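Side-chain contacts in endoglucanase (Clostridium thermocellum, PDB 2E4T), which probably hydrolyses internal beta-1,4-glucosidic bonds of cellulose and xyloglucan, this chain being the glycoside hydrolase family 44 part of a longer protein: residues I258-Y261 against L262-K266; A231-G234 against F235-E239. All coordinates share one frame; numbering follows the deposited sequence.

Contact 1 of 2, residues I258-Y261 against L262-K266; sequences IDYY and LDKMK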
ATOM      1  N   ILE A 258      -8.088  15.389   4.437  1.00  5.98           N
ATOM      2  CA  ILE A 258      -6.646  15.214   4.196  1.00  5.42           C
ATOM      3  C   ILE A 258      -5.869  16.461   4.548  1.00  5.65           C
ATOM      4  O   ILE A 258      -4.799  16.397   5.191  1.00  6.14           O
ATOM      5  CB  ILE A 258      -6.439  14.894   2.687  1.00  5.93           C
ATOM      6  CG1 ILE A 258      -7.078  13.544   2.294  1.00  6.02           C
ATOM      7  CG2 ILE A 258      -4.969  14.963   2.316  1.00  6.47           C
ATOM      8  CD1 ILE A 258      -6.463  12.326   2.951  1.00  7.32           C
ATOM      9  N   ASP A 259      -6.370  17.651   4.136  1.00  5.95           N
ATOM     10  CA  ASP A 259      -5.634  18.900   4.427  1.00  6.38           C
ATOM     11  C   ASP A 259      -5.590  19.202   5.907  1.00  6.25           C
ATOM     12  O   ASP A 259      -4.565  19.680   6.427  1.00  6.97           O
ATOM     13  CB  ASP A 259      -6.314  20.069   3.710  1.00  6.49           C
ATOM     14  CG  ASP A 259      -6.123  20.023   2.192  1.00  7.03           C
ATOM     15  OD1 ASP A 259      -5.220  19.313   1.717  1.00  7.98           O
ATOM     16  OD2 ASP A 259      -6.878  20.780   1.510  1.00  8.11           O
ATOM     17  N   TYR A 260      -6.723  18.998   6.606  1.00  6.27           N
ATOM     18  CA  TYR A 260      -6.771  19.196   8.060  1.00  6.41           C
ATOM     19  C   TYR A 260      -5.740  18.286   8.749  1.00  6.10           C
ATOM     20  O   TYR A 260      -4.983  18.718   9.638  1.00  6.44           O
ATOM     21  CB  TYR A 260      -8.172  18.908   8.560  1.00  6.84           C
ATOM     22  CG  TYR A 260      -8.321  18.909  10.071  1.00  6.86           C
ATOM     23  CD1 TYR A 260      -8.752  20.054  10.746  1.00  7.54           C
ATOM     24  CD2 TYR A 260      -8.108  17.757  10.802  1.00  6.94           C
ATOM     25  CE1 TYR A 260      -8.961  20.046  12.113  1.00  8.04           C
ATOM     26  CE2 TYR A 260      -8.308  17.736  12.187  1.00  8.09           C
ATOM     27  CZ  TYR A 260      -8.749  18.883  12.827  1.00  7.92           C
ATOM     28  OH  TYR A 260      -8.993  18.805  14.192  1.00  9.42           O
ATOM     29  N   TYR A 261      -5.727  17.002   8.349  1.00  6.09           N
ATOM     30  CA  TYR A 261      -4.804  16.064   9.008  1.00  5.70           C
ATOM     31  C   TYR A 261      -3.372  16.491   8.806  1.00  5.58           C
ATOM     32  O   TYR A 261      -2.570  16.548   9.754  1.00  6.07           O
ATOM     33  CB  TYR A 261      -5.054  14.647   8.420  1.00  5.93           C
ATOM     34  CG  TYR A 261      -4.249  13.583   9.054  1.00  5.71           C
ATOM     35  CD1 TYR A 261      -4.597  13.060  10.296  1.00  6.32           C
ATOM     36  CD2 TYR A 261      -3.112  13.047   8.416  1.00  5.97           C
ATOM     37  CE1 TYR A 261      -3.882  12.042  10.900  1.00  6.21           C
ATOM     38  CE2 TYR A 261      -2.395  12.011   9.022  1.00  6.26           C
ATOM     39  CZ  TYR A 261      -2.785  11.487  10.211  1.00  6.19           C
ATOM     40  OH  TYR A 261      -2.072  10.418  10.723  1.00  6.86           O
ATOM     41  N   LEU A 262      -3.009  16.817   7.559  1.00  5.75           N
ATOM     42  CA  LEU A 262      -1.631  17.250   7.294  1.00  5.87           C
ATOM     43  C   LEU A 262      -1.304  18.522   8.081  1.00  6.25           C
ATOM     44  O   LEU A 262      -0.219  18.629   8.673  1.00  6.63           O
ATOM     45  CB  LEU A 262      -1.462  17.484   5.780  1.00  5.87           C
ATOM     46  CG  LEU A 262      -1.468  16.208   4.946  1.00  6.12           C
ATOM     47  CD1 LEU A 262      -1.710  16.582   3.491  1.00  6.69           C
ATOM     48  CD2 LEU A 262      -0.167  15.429   5.111  1.00  6.80           C
ATOM     49  N   ASP A 263      -2.217  19.504   8.057  1.00  6.30           N
ATOM     50  CA  ASP A 263      -1.952  20.783   8.680  1.00  6.60           C
ATOM     51  C   ASP A 263      -1.795  20.603  10.207  1.00  6.80           C
ATOM     52  O   ASP A 263      -0.882  21.218  10.818  1.00  7.35           O
ATOM     53  CB  ASP A 263      -3.102  21.746   8.380  1.00  7.64           C
ATOM     54  CG  ASP A 263      -2.804  23.182   8.763  1.00  8.19           C
ATOM     55  OD1 ASP A 263      -1.704  23.675   8.494  1.00 10.29           O
ATOM     56  OD2 ASP A 263      -3.724  23.873   9.237  1.00 10.88           O
ATOM     57  N   LYS A 264      -2.686  19.849  10.813  1.00  6.72           N
ATOM     58  CA  LYS A 264      -2.618  19.652  12.260  1.00  7.33           C
ATOM     59  C   LYS A 264      -1.398  18.820  12.667  1.00  6.84           C
ATOM     60  O   LYS A 264      -0.780  19.070  13.740  1.00  7.30           O
ATOM     61  CB  LYS A 264      -3.917  19.079  12.810  1.00  7.85           C
ATOM     62  CG  LYS A 264      -5.133  19.969  12.625  1.00  8.84           C
ATOM     63  CD  LYS A 264      -4.971  21.407  13.142  1.00 11.40           C
ATOM     64  CE  LYS A 264      -6.255  22.212  12.943  1.00 13.00           C
ATOM     65  NZ  LYS A 264      -6.034  23.673  13.280  1.00 17.04           N
ATOM     66  N   MET A 265      -1.039  17.812  11.857  1.00  6.61           N
ATOM     67  CA  MET A 265       0.187  17.061  12.199  1.00  6.73           C
ATOM     68  C   MET A 265       1.437  17.949  12.011  1.00  6.55           C
ATOM     69  O   MET A 265       2.372  17.829  12.790  1.00  7.29           O
ATOM     70  CB  MET A 265       0.290  15.783  11.355  1.00  6.58           C
ATOM     71  CG  MET A 265      -0.818  14.754  11.705  1.00  6.60           C
ATOM     72  SD  MET A 265      -0.904  14.259  13.429  1.00  7.72           S
ATOM     73  CE  MET A 265       0.631  13.317  13.584  1.00 10.20           C
ATOM     74  N   LYS A 266       1.437  18.832  11.011  1.00  6.67           N
ATOM     75  CA  LYS A 266       2.561  19.762  10.850  1.00  7.44           C
ATOM     76  C   LYS A 266       2.614  20.713  12.061  1.00  7.41           C
ATOM     77  O   LYS A 266       3.689  20.965  12.599  1.00  8.10           O
ATOM     78  CB  LYS A 266       2.434  20.556   9.557  1.00  8.09           C
ATOM     79  CG  LYS A 266       3.624  21.527   9.419  1.00 11.28           C
ATOM     80  CD  LYS A 266       3.893  22.055   8.077  1.00 14.25           C
ATOM     81  CE  LYS A 266       5.291  22.718   8.051  1.00 16.91           C
ATOM     82  NZ  LYS A 266       5.274  23.940   8.876  1.00 17.13           N
TER
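Lys264 lays its aliphatic chain across the ring of Tyr260, one turn back along the helix. CG stands over the middle of the ring, 3.8 Å from the centroid of Tyr260 and 10° off the ring normal, which qualifies as a CH-pi contact. The chain then bends at chi2 (-53°), and this turn brings Lys264 CE to 3.6 Å from Tyr260 CE1, so that a second methylene follows the ring toward its rim. Met265 repeats the pattern on Tyr261: its CG sits 4.0 Å from the Tyr261 centroid, again almost straight above the face. Its sulfur adds an oblique Met-aromatic contact, with SD 4.9 Å from the same centroid. Both tyrosines have CG trans to the backbone N, whereas Lys264 and Met265 turn CG back beside their own N, close to the ring of the residue four places earlier. Ile258 and Leu262 run side by side, CG2 of Ile258 meeting CD1 of Leu262 at 3.8 Å. These i to i+4 pairs belong to helix 257-272 of the TIM-like barrel, and the backbone bonds have the same spacing: Leu262 N to Ile258 O is 3.0 Å with an N-H...O angle of 170°, and Lys264 N to Tyr260 O is 2.8 Å. Farther out, the Tyr260 hydroxyl is hydrogen-bonded to Glu250, and Tyr254 meets the Tyr260 ring edge-to-face while its hydroxyl bonds Asp263 OD2. Tyr261 and Met265 pack on helix 204-221, Ile258 and Leu262 on helix 338-349.

Contact 2 of 2, residues A231-G234 against F235-E239; sequences ALYG and FAAYE
Leu232 and Ala237 meet through their beta carbons, the two CB atoms 4.0 Å apart, where the end of a strand turns into a short helix. The same Leu232 CB lies 3.9 Å from CD1 of Tyr238, and Leu232 CD1 reaches the backbone at Ala237 O and Tyr238 CA. On another side of the Ala237 methyl is Tyr233, whose CD2 approaches Ala237 CB at 3.7 Å, obliquely to the ring. Tyr233 takes the less usual rotamer with CG between its backbone N and carbonyl carbon (chi1 83°), which carries the ring forward along the first helical turn. Gly234 occupies the N-cap position. Its carbonyl O receives Tyr238 N at 3.1 Å with an N-H...O angle of 159°, while the bond from Ala237 N is weak, bent to 125°. The Tyr238 ring passes close to this carbonyl, CD1 lying 3.1 Å from Gly234 O, and one of its faces is overlain near the rim by Phe235 CA. At the polar edge, a water spans the turn: it donates to Tyr233 OH and accepts from Ala236 N at 2.9 Å, thereby satisfying an amide of the first helical turn. Tyr233 OH is also hydrogen-bonded to Gln242, and Tyr238 OH to the carbonyl O of His283. Strand 226-232 thus delivers the chain into helix 235-240 with Tyr238 against the adjacent parallel strand 279-284, Leu232 touching helix 257-272, and Phe235 and Tyr238 against Ile338 at the start of helix 338-349.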
ATOM      1  N   ALA A 231      -4.374   5.839   7.637  1.00  4.85           N
ATOM      2  CA  ALA A 231      -4.863   4.513   7.187  1.00  5.24           C
ATOM      3  C   ALA A 231      -6.367   4.591   6.884  1.00  5.06           C
ATOM      4  O   ALA A 231      -7.161   3.712   7.248  1.00  5.54           O
ATOM      5  CB  ALA A 231      -4.522   3.398   8.158  1.00  6.75           C
ATOM      6  N   LEU A 232      -6.754   5.666   6.180  1.00  4.87           N
ATOM      7  CA  LEU A 232      -8.171   5.917   5.883  1.00  4.76           C
ATOM      8  C   LEU A 232      -8.734   4.900   4.911  1.00  5.00           C
ATOM      9  O   LEU A 232      -8.060   4.506   3.915  1.00  5.64           O
ATOM     10  CB  LEU A 232      -8.337   7.336   5.319  1.00  5.20           C
ATOM     11  CG  LEU A 232      -7.905   8.460   6.235  1.00  5.35           C
ATOM     12  CD1 LEU A 232      -8.067   9.789   5.505  1.00  7.13           C
ATOM     13  CD2 LEU A 232      -8.702   8.474   7.547  1.00  6.52           C
ATOM     14  N   TYR A 233      -9.997   4.510   5.111  1.00  4.99           N
ATOM     15  CA  TYR A 233     -10.505   3.371   4.381  1.00  4.89           C
ATOM     16  C   TYR A 233     -10.791   3.671   2.893  1.00  4.88           C
ATOM     17  O   TYR A 233     -10.796   2.747   2.051  1.00  5.22           O
ATOM     18  CB  TYR A 233     -11.796   2.802   5.023  1.00  5.38           C
ATOM     19  CG  TYR A 233     -13.071   3.508   4.634  1.00  5.25           C
ATOM     20  CD1 TYR A 233     -13.807   3.068   3.541  1.00  6.77           C
ATOM     21  CD2 TYR A 233     -13.537   4.578   5.359  1.00  5.92           C
ATOM     22  CE1 TYR A 233     -15.003   3.696   3.151  1.00  7.18           C
ATOM     23  CE2 TYR A 233     -14.717   5.224   4.984  1.00  6.70           C
ATOM     24  CZ  TYR A 233     -15.435   4.767   3.899  1.00  6.97           C
ATOM     25  OH  TYR A 233     -16.622   5.351   3.479  1.00  8.78           O
ATOM     26  N   GLY A 234     -11.106   4.920   2.585  1.00  5.41           N
ATOM     27  CA  GLY A 234     -11.581   5.241   1.242  1.00  5.33           C
ATOM     28  C   GLY A 234     -12.010   6.695   1.203  1.00  5.01           C
ATOM     29  O   GLY A 234     -11.901   7.432   2.196  1.00  5.50           O
ATOM     30  N   PHE A 235     -12.496   7.094   0.021  1.00  5.62           N
ATOM     31  CA  PHE A 235     -12.635   8.502  -0.289  1.00  5.85           C
ATOM     32  C   PHE A 235     -13.489   9.270   0.728  1.00  5.51           C
ATOM     33  O   PHE A 235     -13.137  10.415   1.057  1.00  5.85           O
ATOM     34  CB  PHE A 235     -13.201   8.669  -1.715  1.00  6.35           C
ATOM     35  CG  PHE A 235     -13.135  10.087  -2.150  1.00  6.19           C
ATOM     36  CD1 PHE A 235     -12.000  10.572  -2.802  1.00  7.32           C
ATOM     37  CD2 PHE A 235     -14.166  11.000  -1.823  1.00  6.61           C
ATOM     38  CE1 PHE A 235     -11.885  11.910  -3.145  1.00  8.21           C
ATOM     39  CE2 PHE A 235     -14.018  12.356  -2.124  1.00  7.17           C
ATOM     40  CZ  PHE A 235     -12.876  12.771  -2.779  1.00  8.07           C
ATOM     41  N   ALA A 236     -14.621   8.728   1.177  1.00  5.86           N
ATOM     42  CA  ALA A 236     -15.435   9.521   2.108  1.00  6.15           C
ATOM     43  C   ALA A 236     -14.683   9.845   3.408  1.00  5.56           C
ATOM     44  O   ALA A 236     -14.944  10.875   4.035  1.00  6.39           O
ATOM     45  CB  ALA A 236     -16.763   8.829   2.418  1.00  7.52           C
ATOM     46  N   ALA A 237     -13.770   8.968   3.826  1.00  5.56           N
ATOM     47  CA  ALA A 237     -12.912   9.295   4.953  1.00  5.38           C
ATOM     48  C   ALA A 237     -11.869  10.363   4.598  1.00  5.22           C
ATOM     49  O   ALA A 237     -11.559  11.240   5.413  1.00  5.75           O
ATOM     50  CB  ALA A 237     -12.248   8.048   5.526  1.00  5.92           C
ATOM     51  N   TYR A 238     -11.306  10.276   3.371  1.00  5.38           N
ATOM     52  CA  TYR A 238     -10.399  11.344   2.913  1.00  5.46           C
ATOM     53  C   TYR A 238     -11.111  12.698   2.979  1.00  5.28           C
ATOM     54  O   TYR A 238     -10.499  13.728   3.298  1.00  5.82           O
ATOM     55  CB  TYR A 238      -9.970  11.179   1.445  1.00  5.70           C
ATOM     56  CG  TYR A 238      -9.256   9.923   1.003  1.00  5.12           C
ATOM     57  CD1 TYR A 238      -9.148   8.748   1.749  1.00  5.54           C
ATOM     58  CD2 TYR A 238      -8.752   9.910  -0.313  1.00  6.28           C
ATOM     59  CE1 TYR A 238      -8.623   7.599   1.191  1.00  5.57           C
ATOM     60  CE2 TYR A 238      -8.200   8.771  -0.860  1.00  6.88           C
ATOM     61  CZ  TYR A 238      -8.134   7.598  -0.139  1.00  5.90           C
ATOM     62  OH  TYR A 238      -7.634   6.487  -0.745  1.00  6.69           O
ATOM     63  N   GLU A 239     -12.399  12.702   2.592  1.00  5.49           N
ATOM     64  CA  GLU A 239     -13.068  13.992   2.440  1.00  5.83           C
ATOM     65  C   GLU A 239     -13.532  14.576   3.773  1.00  5.65           C
ATOM     66  O   GLU A 239     -13.298  15.759   4.053  1.00  6.44           O
ATOM     67  CB  GLU A 239     -14.245  13.896   1.451  1.00  6.37           C
ATOM     68  CG  GLU A 239     -14.670  15.283   1.015  1.00  8.11           C
ATOM     69  CD  GLU A 239     -15.870  15.354   0.126  1.00  8.61           C
ATOM     70  OE1 GLU A 239     -16.388  14.344  -0.336  1.00  8.88           O
ATOM     71  OE2 GLU A 239     -16.315  16.516  -0.144  1.00 12.81           O
TER
HETATM   72  O   HOH W   1     -15.749   6.141   0.622  1.00  9.56           O

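Overall arrangement
Contact 2 comes first along the chain, at the exit of strand 226-232 into helix 235-240; contact 1 follows within helix 257-272, which leads on to strand 279-284. That strand neighbours 226-232 in the eight-stranded parallel sheet, so the two contacts occupy consecutive pieces of one beta-alpha-beta unit of the TIM-like barrel. Their centres are about 14 Å apart, yet they touch: Ile258 N lies 3.1 Å from Tyr238 O, a probable hydrogen bond, and Ile258 CD1 packs 3.9 Å from Leu232 CD1. Helix 338-349 borders both. The contacts thereby join the strand-end turn to the outer helix, away from the calcium and zinc sites.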